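Local coordinates for periplasmic binding protein/LacI transcriptional regulator (PDB 4YLE), which probably binds a sugar or related small solute in the periplasm and delivers it to an ABC transporter for uptake, at residues A30-L42 and M88-A101. Residues are numbered along the deposited sequence; the frame is centred on the assembly and turned at random.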
loop_
_atom_site.group_PDB
_atom_site.type_symbol
_atom_site.label_atom_id
_atom_site.label_comp_id
_atom_site.label_asym_id
_atom_site.label_seq_id
_atom_site.Cartn_x
_atom_site.Cartn_y
_atom_site.Cartn_z
ATOM N N ALA A 30 -15.419 20.692 26.463
ATOM C CA ALA A 30 -15.586 19.291 26.080
ATOM C C ALA A 30 -14.301 18.727 25.451
ATOM O O ALA A 30 -13.677 19.374 24.618
ATOM C CB ALA A 30 -16.758 19.146 25.116
ATOM N N GLY A 31 -13.909 17.523 25.852
ATOM C CA GLY A 31 -12.624 16.972 25.440
ATOM C C GLY A 31 -12.525 16.623 23.966
ATOM O O GLY A 31 -13.523 16.254 23.348
ATOM N N LYS A 32 -11.316 16.755 23.414
ATOM C CA LYS A 32 -11.004 16.324 22.044
ATOM C C LYS A 32 -10.904 14.805 21.926
ATOM O O LYS A 32 -10.279 14.172 22.771
ATOM C CB LYS A 32 -9.654 16.877 21.558
ATOM C CG LYS A 32 -9.392 18.357 21.602
ATOM C CD LYS A 32 -8.014 18.585 20.955
ATOM C CE LYS A 32 -7.250 19.735 21.574
ATOM N NZ LYS A 32 -5.807 19.660 21.202
ATOM N N PRO A 33 -11.457 14.213 20.853
ATOM C CA PRO A 33 -11.133 12.801 20.629
ATOM C C PRO A 33 -9.647 12.612 20.365
ATOM O O PRO A 33 -9.010 13.484 19.740
ATOM C CB PRO A 33 -11.945 12.430 19.377
ATOM C CG PRO A 33 -12.817 13.598 19.076
ATOM C CD PRO A 33 -12.217 14.785 19.734
ATOM N N LYS A 34 -9.117 11.469 20.792
ATOM C CA LYS A 34 -7.729 11.106 20.515
ATOM C C LYS A 34 -7.727 9.976 19.483
ATOM O O LYS A 34 -8.334 8.931 19.689
ATOM C CB LYS A 34 -7.000 10.687 21.790
ATOM C CG LYS A 34 -5.469 10.704 21.687
ATOM C CD LYS A 34 -4.786 10.935 23.056
ATOM C CE LYS A 34 -4.272 9.642 23.709
ATOM N NZ LYS A 34 -3.054 9.866 24.557
ATOM N N VAL A 35 -7.055 10.217 18.365
ATOM C CA VAL A 35 -7.046 9.275 17.238
ATOM C C VAL A 35 -5.644 8.732 17.036
ATOM O O VAL A 35 -4.689 9.500 16.984
ATOM C CB VAL A 35 -7.507 9.951 15.923
ATOM C CG1 VAL A 35 -7.524 8.961 14.782
ATOM C CG2 VAL A 35 -8.901 10.569 16.087
ATOM N N ALA A 36 -5.540 7.412 16.882
ATOM C CA ALA A 36 -4.274 6.749 16.600
ATOM C C ALA A 36 -4.224 6.376 15.137
ATOM O O ALA A 36 -5.169 5.768 14.634
ATOM C CB ALA A 36 -4.108 5.498 17.460
ATOM N N LEU A 37 -3.123 6.741 14.479
ATOM C CA LEU A 37 -2.841 6.343 13.064
ATOM C C LEU A 37 -1.729 5.329 13.095
ATOM O O LEU A 37 -0.607 5.663 13.471
ATOM C CB LEU A 37 -2.424 7.537 12.215
ATOM C CG LEU A 37 -2.036 7.211 10.763
ATOM C CD1 LEU A 37 -3.200 6.641 9.986
ATOM C CD2 LEU A 37 -1.537 8.458 10.070
ATOM N N VAL A 38 -2.043 4.092 12.698
ATOM C CA VAL A 38 -1.095 2.978 12.796
ATOM C C VAL A 38 -0.726 2.525 11.395
ATOM O O VAL A 38 -1.567 2.046 10.663
ATOM C CB VAL A 38 -1.704 1.833 13.614
ATOM C CG1 VAL A 38 -0.795 0.568 13.613
ATOM C CG2 VAL A 38 -1.960 2.320 15.044
HETATM N N MSE A 39 0.543 2.716 11.040
HETATM C CA MSE A 39 1.014 2.550 9.677
HETATM C C MSE A 39 1.936 1.354 9.570
HETATM O O MSE A 39 2.144 0.646 10.524
HETATM C CB MSE A 39 1.733 3.814 9.233
HETATM C CG MSE A 39 0.794 5.005 9.238
HETATM SE SE MSE A 39 1.706 6.673 8.758
HETATM C CE MSE A 39 2.568 6.949 10.500
ATOM N N LYS A 40 2.469 1.137 8.383
ATOM C CA LYS A 40 3.447 0.080 8.201
ATOM C C LYS A 40 4.823 0.717 8.262
ATOM O O LYS A 40 5.131 1.462 9.192
ATOM C CB LYS A 40 3.197 -0.669 6.894
ATOM C CG LYS A 40 1.894 -1.484 6.884
ATOM C CD LYS A 40 1.514 -2.038 5.467
ATOM C CE LYS A 40 0.417 -1.170 4.811
ATOM N NZ LYS A 40 0.459 -1.177 3.308
ATOM N N SER A 41 5.658 0.434 7.284
ATOM C CA SER A 41 7.066 0.727 7.440
ATOM C C SER A 41 7.448 2.177 7.390
ATOM O O SER A 41 7.225 2.882 6.397
ATOM C CB SER A 41 7.858 0.009 6.359
ATOM O OG SER A 41 9.202 0.401 6.466
ATOM N N LEU A 42 8.103 2.596 8.461
ATOM C CA LEU A 42 8.629 3.936 8.575
ATOM C C LEU A 42 9.817 4.179 7.649
ATOM O O LEU A 42 10.201 5.318 7.406
ATOM C CB LEU A 42 9.033 4.176 10.035
ATOM C CG LEU A 42 7.808 4.156 10.951
ATOM C CD1 LEU A 42 8.241 4.330 12.412
ATOM C CD2 LEU A 42 6.763 5.223 10.533
HETATM N N MSE A 88 -2.337 1.013 21.873
HETATM C CA MSE A 88 -3.337 2.049 21.628
HETATM C C MSE A 88 -4.620 1.743 22.407
HETATM O O MSE A 88 -5.337 2.655 22.811
HETATM C CB MSE A 88 -3.644 2.174 20.124
HETATM C CG MSE A 88 -2.496 2.735 19.298
HETATM SE SE MSE A 88 -1.803 4.469 19.914
HETATM C CE MSE A 88 -0.159 3.896 20.824
ATOM N N ILE A 89 -4.914 0.462 22.612
ATOM C CA ILE A 89 -6.131 0.083 23.336
ATOM C C ILE A 89 -5.976 0.404 24.822
ATOM O O ILE A 89 -6.951 0.776 25.474
ATOM C CB ILE A 89 -6.486 -1.421 23.148
ATOM C CG1 ILE A 89 -6.791 -1.706 21.675
ATOM C CG2 ILE A 89 -7.697 -1.805 23.993
ATOM C CD1 ILE A 89 -7.069 -3.147 21.310
ATOM N N VAL A 90 -4.762 0.293 25.359
ATOM C CA VAL A 90 -4.562 0.599 26.774
ATOM C C VAL A 90 -4.608 2.111 27.012
ATOM O O VAL A 90 -5.129 2.569 28.027
ATOM C CB VAL A 90 -3.228 0.020 27.328
ATOM C CG1 VAL A 90 -3.198 -1.491 27.184
ATOM C CG2 VAL A 90 -2.033 0.620 26.636
ATOM N N SER A 91 -4.090 2.888 26.068
ATOM C CA SER A 91 -4.124 4.341 26.187
ATOM C C SER A 91 -5.531 4.910 25.988
ATOM O O SER A 91 -5.709 6.120 25.999
ATOM C CB SER A 91 -3.172 4.981 25.173
ATOM O OG SER A 91 -1.824 4.679 25.480
ATOM N N LYS A 92 -6.513 4.037 25.773
ATOM C CA LYS A 92 -7.909 4.450 25.623
ATOM C C LYS A 92 -8.077 5.541 24.558
ATOM O O LYS A 92 -8.792 6.510 24.770
ATOM C CB LYS A 92 -8.476 4.953 26.961
ATOM C CG LYS A 92 -8.407 3.952 28.107
ATOM C CD LYS A 92 -9.570 2.983 28.072
ATOM C CE LYS A 92 -9.739 2.268 29.402
ATOM N NZ LYS A 92 -10.577 1.040 29.275
ATOM N N VAL A 93 -7.420 5.394 23.411
ATOM C CA VAL A 93 -7.730 6.284 22.299
ATOM C C VAL A 93 -9.195 6.074 21.929
ATOM O O VAL A 93 -9.784 5.040 22.258
ATOM C CB VAL A 93 -6.834 6.028 21.060
ATOM C CG1 VAL A 93 -5.366 6.332 21.381
ATOM C CG2 VAL A 93 -7.003 4.584 20.554
ATOM N N ASP A 94 -9.766 7.044 21.224
ATOM C CA ASP A 94 -11.164 6.986 20.811
ATOM C C ASP A 94 -11.369 6.368 19.440
ATOM O O ASP A 94 -12.446 5.861 19.124
ATOM C CB ASP A 94 -11.743 8.392 20.844
ATOM C CG ASP A 94 -11.650 8.989 22.227
ATOM O OD1 ASP A 94 -12.333 8.475 23.151
ATOM O OD2 ASP A 94 -10.858 9.935 22.388
ATOM N N ALA A 95 -10.330 6.419 18.621
ATOM C CA ALA A 95 -10.398 5.810 17.318
ATOM C C ALA A 95 -9.017 5.353 16.905
ATOM O O ALA A 95 -8.019 5.913 17.348
ATOM C CB ALA A 95 -10.965 6.794 16.293
ATOM N N ILE A 96 -8.989 4.330 16.053
ATOM C CA ILE A 96 -7.760 3.816 15.460
ATOM C C ILE A 96 -7.940 3.725 13.963
ATOM O O ILE A 96 -8.907 3.135 13.485
ATOM C CB ILE A 96 -7.394 2.418 15.990
ATOM C CG1 ILE A 96 -7.024 2.480 17.461
ATOM C CG2 ILE A 96 -6.214 1.851 15.186
ATOM C CD1 ILE A 96 -6.898 1.114 18.108
ATOM N N VAL A 97 -7.012 4.331 13.235
ATOM C CA VAL A 97 -6.991 4.313 11.792
ATOM C C VAL A 97 -5.804 3.440 11.416
ATOM O O VAL A 97 -4.668 3.815 11.693
ATOM C CB VAL A 97 -6.833 5.717 11.205
ATOM C CG1 VAL A 97 -6.801 5.657 9.706
ATOM C CG2 VAL A 97 -7.999 6.635 11.683
ATOM N N LEU A 98 -6.075 2.269 10.841
ATOM C CA LEU A 98 -5.065 1.244 10.707
ATOM C C LEU A 98 -4.809 0.907 9.237
ATOM O O LEU A 98 -5.761 0.638 8.497
ATOM C CB LEU A 98 -5.506 -0.017 11.451
ATOM C CG LEU A 98 -4.636 -1.266 11.269
ATOM C CD1 LEU A 98 -3.272 -1.072 11.899
ATOM C CD2 LEU A 98 -5.369 -2.482 11.852
ATOM N N ALA A 99 -3.526 0.937 8.838
ATOM C CA ALA A 99 -3.036 0.378 7.550
ATOM C C ALA A 99 -2.355 -0.962 7.838
ATOM O O ALA A 99 -1.183 -0.987 8.200
ATOM C CB ALA A 99 -2.050 1.329 6.865
ATOM N N PRO A 100 -3.098 -2.081 7.721
ATOM C CA PRO A 100 -2.592 -3.324 8.327
ATOM C C PRO A 100 -1.481 -3.999 7.530
ATOM O O PRO A 100 -1.527 -4.024 6.293
ATOM C CB PRO A 100 -3.846 -4.205 8.395
ATOM C CG PRO A 100 -4.751 -3.688 7.367
ATOM C CD PRO A 100 -4.491 -2.217 7.252
ATOM N N ALA A 101 -0.491 -4.531 8.240
ATOM C CA ALA A 101 0.666 -5.172 7.611
ATOM C C ALA A 101 0.317 -6.543 7.029
ATOM O O ALA A 101 1.043 -7.065 6.159
ATOM C CB ALA A 101 1.794 -5.310 8.614
HETATM O O HOH W 1 -1.728 7.408 26.560
#
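Ala36 and Val38 of strand 34-39 stand opposite Ile96 and Leu98 in a parallel pairing, and their N and O atoms form four straight backbone hydrogen bonds with Ala95, Val97 and Ala99, alternating from Ala36 N to Ala95 O (2.9 Å) through to Ala99 N and Val38 O (2.9 Å). At the start of the pairing, a side chain extends the pattern: Asp94 OD2 accepts Lys34 N at 2.8 Å through its anti lone pair, while Asp94 N returns a bond of 2.8 Å to Lys34 O. That carbonyl also takes a weak bond from Ala95 N, so two successive amides share it.

Apolar contacts line both faces. On one, Val97 CG2 meets Val35 CG1 (3.9 Å) and its CG1 meets Leu37 CD1 (3.7 Å), so the two branches reach the residues two apart that share this face. On the other, chi1 of Val38 (174°) directs CG1 at Leu98 CD1, a tight carbon pair at 3.4 Å, and leaves CG2 facing Met88 and Ile96. Met88, a selenomethionine bent at chi2 and chi3, lays its SE against Ala36 CB (3.5 Å).

Beyond the strands, Lys40 runs its CG and CD over the carbonyls of Ala99 and Pro100, its amine forming a salt bridge with Asp124 close to an unidentified ligand. Strand 34-39 lies between strands 66-72 and 95-98, which helix 78-90 joins in a beta-alpha-beta crossover; strand 119-123 follows 95-98 in this parallel part of one lobe's sheet, as in periplasmic binding proteins. Helix 45-60 covers Leu37, and helix 107-115 covers Ile96 and Leu98.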